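Local coordinates for protein transferrin (Manduca sexta, PDB 6WB6) that binds a single ferric ion together with carbonate and transports iron as a secreted insect transferrin, at residues A[146-151]-A[176-181]; A[398-403]-A[592-597]; A[359-364]-A[628-633]. All coordinates share one frame; numbering follows the deposited sequence.

Contact 1: residues A[146-151]-A[176-181]; sequences SPKENE and SAWKSQ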
# COMPACT_ATOMS: atom_id res chain seq x y z
N SER A 146 7.76 8.42 14.28
CA SER A 146 7.57 8.57 12.85
C SER A 146 6.87 9.87 12.50
O SER A 146 6.20 10.49 13.33
CB SER A 146 6.73 7.43 12.32
OG SER A 146 5.43 7.56 12.85
N PRO A 147 6.98 10.31 11.23
CA PRO A 147 6.19 11.46 10.78
C PRO A 147 4.69 11.33 11.00
O PRO A 147 4.04 12.32 11.34
CB PRO A 147 6.54 11.54 9.29
CG PRO A 147 7.97 11.04 9.23
CD PRO A 147 8.04 9.95 10.26
N LYS A 148 4.10 10.15 10.77
CA LYS A 148 2.66 10.02 11.00
C LYS A 148 2.35 10.26 12.47
O LYS A 148 1.41 10.99 12.81
CB LYS A 148 2.17 8.65 10.54
CG LYS A 148 0.65 8.50 10.55
CD LYS A 148 -0.08 9.59 9.74
CE LYS A 148 0.47 9.70 8.29
NZ LYS A 148 -0.18 10.80 7.53
N GLU A 149 3.15 9.68 13.37
CA GLU A 149 2.90 9.92 14.78
C GLU A 149 3.12 11.38 15.15
O GLU A 149 2.40 11.92 15.99
CB GLU A 149 3.76 9.03 15.67
CG GLU A 149 3.21 9.05 17.09
CD GLU A 149 3.88 8.09 18.05
OE1 GLU A 149 4.75 7.32 17.63
OE2 GLU A 149 3.50 8.09 19.25
N ASN A 150 4.09 12.05 14.52
CA ASN A 150 4.30 13.45 14.83
C ASN A 150 3.04 14.28 14.55
O ASN A 150 2.69 15.16 15.34
CB ASN A 150 5.50 13.98 14.04
CG ASN A 150 6.80 13.87 14.83
OD1 ASN A 150 7.14 14.74 15.66
ND2 ASN A 150 7.54 12.81 14.59
N GLU A 151 2.34 14.00 13.45
CA GLU A 151 1.12 14.72 13.08
C GLU A 151 0.02 14.49 14.09
O GLU A 151 -0.69 15.42 14.46
CB GLU A 151 0.61 14.23 11.72
CG GLU A 151 1.50 14.48 10.61
CD GLU A 151 1.06 13.74 9.35
OE1 GLU A 151 0.01 13.03 9.33
OE2 GLU A 151 1.78 13.90 8.35
N SER A 176 -3.93 0.50 16.33
CA SER A 176 -4.63 0.34 17.60
C SER A 176 -3.87 1.04 18.72
O SER A 176 -4.45 1.84 19.46
CB SER A 176 -4.80 -1.15 17.91
OG SER A 176 -5.77 -1.72 17.06
N ALA A 177 -2.57 0.78 18.83
CA ALA A 177 -1.78 1.43 19.88
C ALA A 177 -1.88 2.95 19.78
O ALA A 177 -1.91 3.64 20.80
CB ALA A 177 -0.32 0.99 19.79
N TRP A 178 -1.88 3.48 18.57
CA TRP A 178 -1.95 4.93 18.42
C TRP A 178 -3.33 5.45 18.78
O TRP A 178 -3.47 6.54 19.35
CB TRP A 178 -1.65 5.33 17.00
CG TRP A 178 -0.23 5.33 16.64
CD1 TRP A 178 0.85 5.14 17.46
CD2 TRP A 178 0.28 5.57 15.35
NE1 TRP A 178 2.01 5.25 16.75
CE2 TRP A 178 1.69 5.51 15.44
CE3 TRP A 178 -0.30 5.83 14.11
CZ2 TRP A 178 2.51 5.70 14.34
CZ3 TRP A 178 0.51 6.01 13.03
CH2 TRP A 178 1.89 5.95 13.14
N LYS A 179 -4.37 4.68 18.46
CA LYS A 179 -5.72 5.08 18.80
C LYS A 179 -5.89 5.15 20.31
O LYS A 179 -6.62 6.01 20.82
CB LYS A 179 -6.71 4.10 18.18
CG LYS A 179 -6.83 4.17 16.65
CD LYS A 179 -7.59 5.38 16.19
CE LYS A 179 -7.76 5.33 14.67
NZ LYS A 179 -8.49 4.12 14.20
N SER A 180 -5.20 4.26 21.05
CA SER A 180 -5.15 4.35 22.51
C SER A 180 -4.39 5.59 22.97
O SER A 180 -4.92 6.40 23.74
CB SER A 180 -4.49 3.11 23.09
OG SER A 180 -5.15 1.94 22.64
N GLN A 181 -3.15 5.77 22.50
CA GLN A 181 -2.28 6.80 23.07
C GLN A 181 -2.79 8.22 22.77
O GLN A 181 -2.58 9.13 23.58
CB GLN A 181 -0.85 6.61 22.58
CG GLN A 181 0.16 7.74 22.93
CD GLN A 181 0.56 7.82 24.41
OE1 GLN A 181 0.73 6.79 25.08
NE2 GLN A 181 0.72 9.05 24.92
O HOH W 1 4.05 4.09 17.94

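Contact 2: residues A[398-403]-A[592-597]; sequences QDNGSD and KDFLSD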
# COMPACT_ATOMS: atom_id res chain seq x y z
N GLN A 398 23.62 -2.21 8.53
CA GLN A 398 24.37 -2.19 9.79
C GLN A 398 25.14 -0.89 9.97
O GLN A 398 25.07 -0.26 11.04
CB GLN A 398 25.35 -3.35 9.83
CG GLN A 398 26.07 -3.45 11.13
CD GLN A 398 27.11 -4.49 11.11
OE1 GLN A 398 27.04 -5.46 11.87
NE2 GLN A 398 28.10 -4.32 10.22
N ASP A 399 25.91 -0.49 8.95
CA ASP A 399 26.74 0.71 8.97
C ASP A 399 25.92 1.97 9.02
O ASP A 399 26.49 3.05 9.15
CB ASP A 399 27.61 0.79 7.70
CG ASP A 399 28.74 -0.20 7.70
OD1 ASP A 399 29.25 -0.53 8.79
OD2 ASP A 399 29.11 -0.65 6.58
N ASN A 400 24.61 1.85 8.87
CA ASN A 400 23.72 2.99 8.68
C ASN A 400 23.98 3.72 7.36
O ASN A 400 23.72 4.92 7.24
CB ASN A 400 23.81 3.97 9.84
CG ASN A 400 22.62 4.88 9.91
OD1 ASN A 400 21.50 4.47 9.58
ND2 ASN A 400 22.85 6.12 10.31
N GLY A 401 24.51 3.03 6.36
CA GLY A 401 24.42 3.56 5.02
C GLY A 401 23.03 3.44 4.44
O GLY A 401 22.71 4.13 3.47
N SER A 402 22.21 2.56 5.01
CA SER A 402 20.83 2.36 4.62
C SER A 402 20.03 2.12 5.89
O SER A 402 20.57 1.84 6.95
CB SER A 402 20.67 1.15 3.69
OG SER A 402 21.67 1.14 2.69
N ASP A 403 18.71 2.22 5.75
CA ASP A 403 17.80 1.91 6.83
C ASP A 403 17.12 0.56 6.67
O ASP A 403 16.65 0.00 7.67
CB ASP A 403 16.74 3.01 6.93
CG ASP A 403 17.36 4.39 7.12
OD1 ASP A 403 18.17 4.54 8.06
OD2 ASP A 403 17.06 5.29 6.30
N LYS A 592 19.43 -1.78 14.59
CA LYS A 592 18.88 -1.62 15.93
C LYS A 592 18.74 -0.17 16.38
O LYS A 592 17.82 0.15 17.13
CB LYS A 592 19.77 -2.35 16.95
N ASP A 593 19.67 0.71 15.99
CA ASP A 593 19.89 1.94 16.75
C ASP A 593 19.41 3.21 16.06
O ASP A 593 19.80 4.30 16.47
CB ASP A 593 21.37 2.07 17.10
CG ASP A 593 21.79 1.02 18.07
OD1 ASP A 593 21.04 0.83 19.04
OD2 ASP A 593 22.83 0.37 17.83
N PHE A 594 18.55 3.09 15.05
CA PHE A 594 18.16 4.27 14.30
C PHE A 594 16.65 4.33 14.14
O PHE A 594 15.95 4.43 15.14
CB PHE A 594 18.92 4.28 12.98
CG PHE A 594 20.39 4.29 13.17
CD1 PHE A 594 21.02 5.45 13.56
CD2 PHE A 594 21.13 3.15 13.02
CE1 PHE A 594 22.39 5.47 13.75
CE2 PHE A 594 22.50 3.18 13.24
CZ PHE A 594 23.12 4.34 13.60
N LEU A 595 16.13 4.28 12.91
CA LEU A 595 14.70 4.47 12.71
C LEU A 595 13.92 3.38 13.43
O LEU A 595 14.34 2.21 13.45
CB LEU A 595 14.36 4.49 11.22
CG LEU A 595 14.75 5.74 10.41
CD1 LEU A 595 16.22 5.78 10.14
CD2 LEU A 595 14.06 5.76 9.08
N SER A 596 12.80 3.75 14.04
CA SER A 596 11.92 2.76 14.65
C SER A 596 11.34 1.84 13.58
O SER A 596 11.30 2.19 12.40
CB SER A 596 10.77 3.43 15.40
OG SER A 596 9.87 4.01 14.46
N ASP A 597 10.89 0.66 14.00
CA ASP A 597 10.23 -0.25 13.07
C ASP A 597 9.00 0.40 12.44
O ASP A 597 8.73 0.22 11.25
CB ASP A 597 9.89 -1.56 13.77
CG ASP A 597 11.13 -2.40 14.05
OD1 ASP A 597 12.23 -1.93 13.72
OD2 ASP A 597 11.03 -3.52 14.60

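Contact 3: residues A[359-364]-A[628-633]; sequences SNVALS and NNVIFN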
# COMPACT_ATOMS: atom_id res chain seq x y z
N SER A 359 20.59 -3.48 -7.65
CA SER A 359 20.78 -3.42 -9.09
C SER A 359 20.31 -2.07 -9.60
O SER A 359 19.56 -1.36 -8.93
CB SER A 359 20.04 -4.55 -9.80
OG SER A 359 18.65 -4.31 -9.82
N ASN A 360 20.78 -1.74 -10.82
CA ASN A 360 20.40 -0.49 -11.47
C ASN A 360 18.90 -0.46 -11.76
O ASN A 360 18.26 0.59 -11.64
CB ASN A 360 21.17 -0.27 -12.78
CG ASN A 360 22.64 -0.04 -12.57
OD1 ASN A 360 23.07 0.36 -11.49
ND2 ASN A 360 23.43 -0.27 -13.61
N VAL A 361 18.33 -1.58 -12.21
CA VAL A 361 16.90 -1.59 -12.45
C VAL A 361 16.16 -1.38 -11.14
O VAL A 361 15.24 -0.56 -11.05
CB VAL A 361 16.45 -2.88 -13.16
CG1 VAL A 361 16.80 -4.10 -12.39
CG2 VAL A 361 14.95 -2.85 -13.38
N ALA A 362 16.57 -2.09 -10.09
CA ALA A 362 15.93 -1.89 -8.79
C ALA A 362 16.10 -0.46 -8.30
O ALA A 362 15.14 0.14 -7.78
CB ALA A 362 16.50 -2.88 -7.79
N LEU A 363 17.29 0.12 -8.47
CA LEU A 363 17.45 1.53 -8.18
C LEU A 363 16.42 2.38 -8.92
O LEU A 363 15.85 3.32 -8.37
CB LEU A 363 18.85 2.00 -8.55
CG LEU A 363 19.16 3.46 -8.24
CD1 LEU A 363 18.98 3.71 -6.79
CD2 LEU A 363 20.61 3.79 -8.68
N SER A 364 16.22 2.11 -10.21
CA SER A 364 15.28 2.94 -10.95
C SER A 364 13.85 2.69 -10.49
O SER A 364 13.05 3.62 -10.47
CB SER A 364 15.43 2.71 -12.44
OG SER A 364 15.33 1.34 -12.72
N ASN A 628 11.41 -9.16 -13.65
CA ASN A 628 10.46 -9.55 -12.63
C ASN A 628 11.11 -9.52 -11.26
O ASN A 628 12.34 -9.57 -11.13
CB ASN A 628 9.89 -10.92 -12.94
CG ASN A 628 8.98 -10.88 -14.12
OD1 ASN A 628 7.81 -10.53 -13.99
ND2 ASN A 628 9.53 -11.16 -15.30
N ASN A 629 10.27 -9.42 -10.24
CA ASN A 629 10.71 -9.60 -8.88
C ASN A 629 11.69 -8.53 -8.47
O ASN A 629 12.54 -8.76 -7.61
CB ASN A 629 11.33 -10.98 -8.70
CG ASN A 629 10.39 -12.06 -9.10
OD1 ASN A 629 9.16 -11.94 -8.91
ND2 ASN A 629 10.92 -13.12 -9.68
N VAL A 630 11.58 -7.37 -9.10
CA VAL A 630 12.41 -6.23 -8.75
C VAL A 630 11.89 -5.65 -7.43
O VAL A 630 10.73 -5.22 -7.36
CB VAL A 630 12.41 -5.18 -9.86
CG1 VAL A 630 13.44 -4.14 -9.55
CG2 VAL A 630 12.70 -5.84 -11.22
N ILE A 631 12.74 -5.63 -6.41
CA ILE A 631 12.42 -5.16 -5.05
C ILE A 631 11.41 -6.09 -4.39
O ILE A 631 11.66 -6.61 -3.30
CB ILE A 631 11.88 -3.72 -5.03
CG1 ILE A 631 12.95 -2.77 -5.56
CG2 ILE A 631 11.54 -3.32 -3.59
CD1 ILE A 631 12.60 -1.33 -5.56
N PHE A 632 10.26 -6.29 -5.02
CA PHE A 632 9.25 -7.22 -4.52
C PHE A 632 9.11 -8.35 -5.52
O PHE A 632 9.32 -8.17 -6.72
CB PHE A 632 7.88 -6.53 -4.30
CG PHE A 632 7.96 -5.24 -3.47
CD1 PHE A 632 8.10 -5.29 -2.10
CD2 PHE A 632 7.92 -4.01 -4.08
CE1 PHE A 632 8.21 -4.15 -1.35
CE2 PHE A 632 8.01 -2.85 -3.35
CZ PHE A 632 8.15 -2.91 -1.96
N ASN A 633 8.74 -9.52 -5.02
CA ASN A 633 8.39 -10.59 -5.94
C ASN A 633 7.05 -10.29 -6.57
O ASN A 633 6.13 -9.80 -5.91
CB ASN A 633 8.36 -11.93 -5.23
CG ASN A 633 9.73 -12.38 -4.85
OD1 ASN A 633 10.56 -12.60 -5.72
ND2 ASN A 633 10.00 -12.47 -3.54

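Contact 1: residues A[146-151]-A[176-181]
The N-terminal turn of helix 147-158 meets helix 172-181 through the indole of W178. The outer atoms of its six-membered ring meet K148 and S146, while E149 lies along the NE1-CE2-CZ2 side. W178 CZ3 lies 3.5 Å from K148 CG, the two side chains crossing at about a right angle, and W178 CZ2 is 3.8 Å from S146 OG. S146 is the N-cap of the helix, its OG accepting from E149 N at 3.2 Å (166°). E149 holds CG anti to its own backbone N (chi1 -165°) and runs on extended, carrying its carboxylate past the pyrrole end, turned 43° from the indole plane. E149 CG sits 3.8 Å above the W178 ring plane, near the rim. The indole N-H bonds to a water, W178 NE1 to water O 2.6 Å, which donates only weakly to E149 OE1; the firmer partner of that carboxylate is Y182, through OE2. Both helices belong to the iron-binding N-terminal lobe, yet V598 of the C-terminal lobe's helix 597-611 also touches W178. A leucine in place of W178 would probably open a gap beside K148 and S146 and leave the water without its indole donor. Beyond CG, K148 bends away to a salt bridge with E151.

Contact 2: residues A[398-403]-A[592-597]
N400 lays its side-chain amide flat on the phenyl ring of F594, the two planes only 3° apart. N400 CG stands 3.6 Å above the ring plane over its centre, with ND2 3.5 Å from F594 CE1 and OD1 3.7 Å from F594 CD2, so the amide spans the face. N400 CB adds a CH-pi contact, 4.1 Å from the ring centroid and 28° off the normal. The opposite face of the ring is lined near its rim by CB of D593, the preceding residue. What presents the amide is the end of helix 390-399: N400 takes positive phi in a Schellman motif, and CG anti to the backbone N (chi1 -161°) sends the group out to the ring. The other segment is the loop between strand 587-590 and helix 597-611 of the C-terminal lobe, with S596 as N-cap of that helix. Further along, D403 and L595 meet with their side chains at about a right angle. L595 CD1 comes within 3.1 Å of D403 OD1, a close approach of methyl to carboxylate with no hydrogen bond in it. The charge of D403 is answered instead by R354, whose guanidinium forms a salt bridge to OD1 and also bonds to the carbonyl oxygen of N400.

Contact 3: residues A[359-364]-A[628-633]
The first turn of helix 360-375 faces loop 628-633, which makes a gamma turn at I631 with a weak F632 N to V630 O bond; the CA atoms of A362 and V630 are 5.6 Å apart, and no hydrogen bond crosses between the segments. The close spacing is consistent with the small side chain of A362, over which V630 reaches the helix backbone. The branch that does so is CG1, anti to the backbone N of V630 (chi1 -171°): it lies 3.4 Å from A362 CA and 3.7 Å from A362 CB. The same methyl also meets V361, whose CG2 stands 4.3 Å from V630 CG1, a looser contact. I631 reaches the helix with the end of its chain: I631 CG1 is 4.2 Å from A362 CB, and the extended chain (chi2 -178°) sets I631 CD1 3.7 Å from A362 O. S359 caps the start of the helix, its OG accepting from A362 N at 3.1 Å (162°). In the transferrin C-terminal lobe this helix follows strand 352-357, and the loop leads into strand 638-641, an outer strand of the four-stranded antiparallel sheet. V357 touches A362 as well, while I631 packs on L355, C366 and M369. K365 NZ also bonds to V630 O, and I631 CG2 lies over the rim of one face of the F632 ring.

Overall arrangement
Contact 1 is the buried one and belongs to the N-terminal lobe, whereas contacts 2 and 3 are partly buried and lie in the C-terminal lobe, with centres about 21 Å apart; exposed F594 makes contact 2 the more surface-lying. Contact 1 packs helix on helix; contact 2 sets a loop against the turn that leaves helix 390-399, contact 3 a loop against the start of helix 360-375. Their segments lead to or from strands 405-407, 587-590 and 638-641 of one antiparallel sheet. The chemistry differs: an indole among polar chains and a water, an amide stacked on a phenyl ring, and mainly aliphatic packing. Helix 597-611 touches contact 1 and starts at the end of segment 592-597.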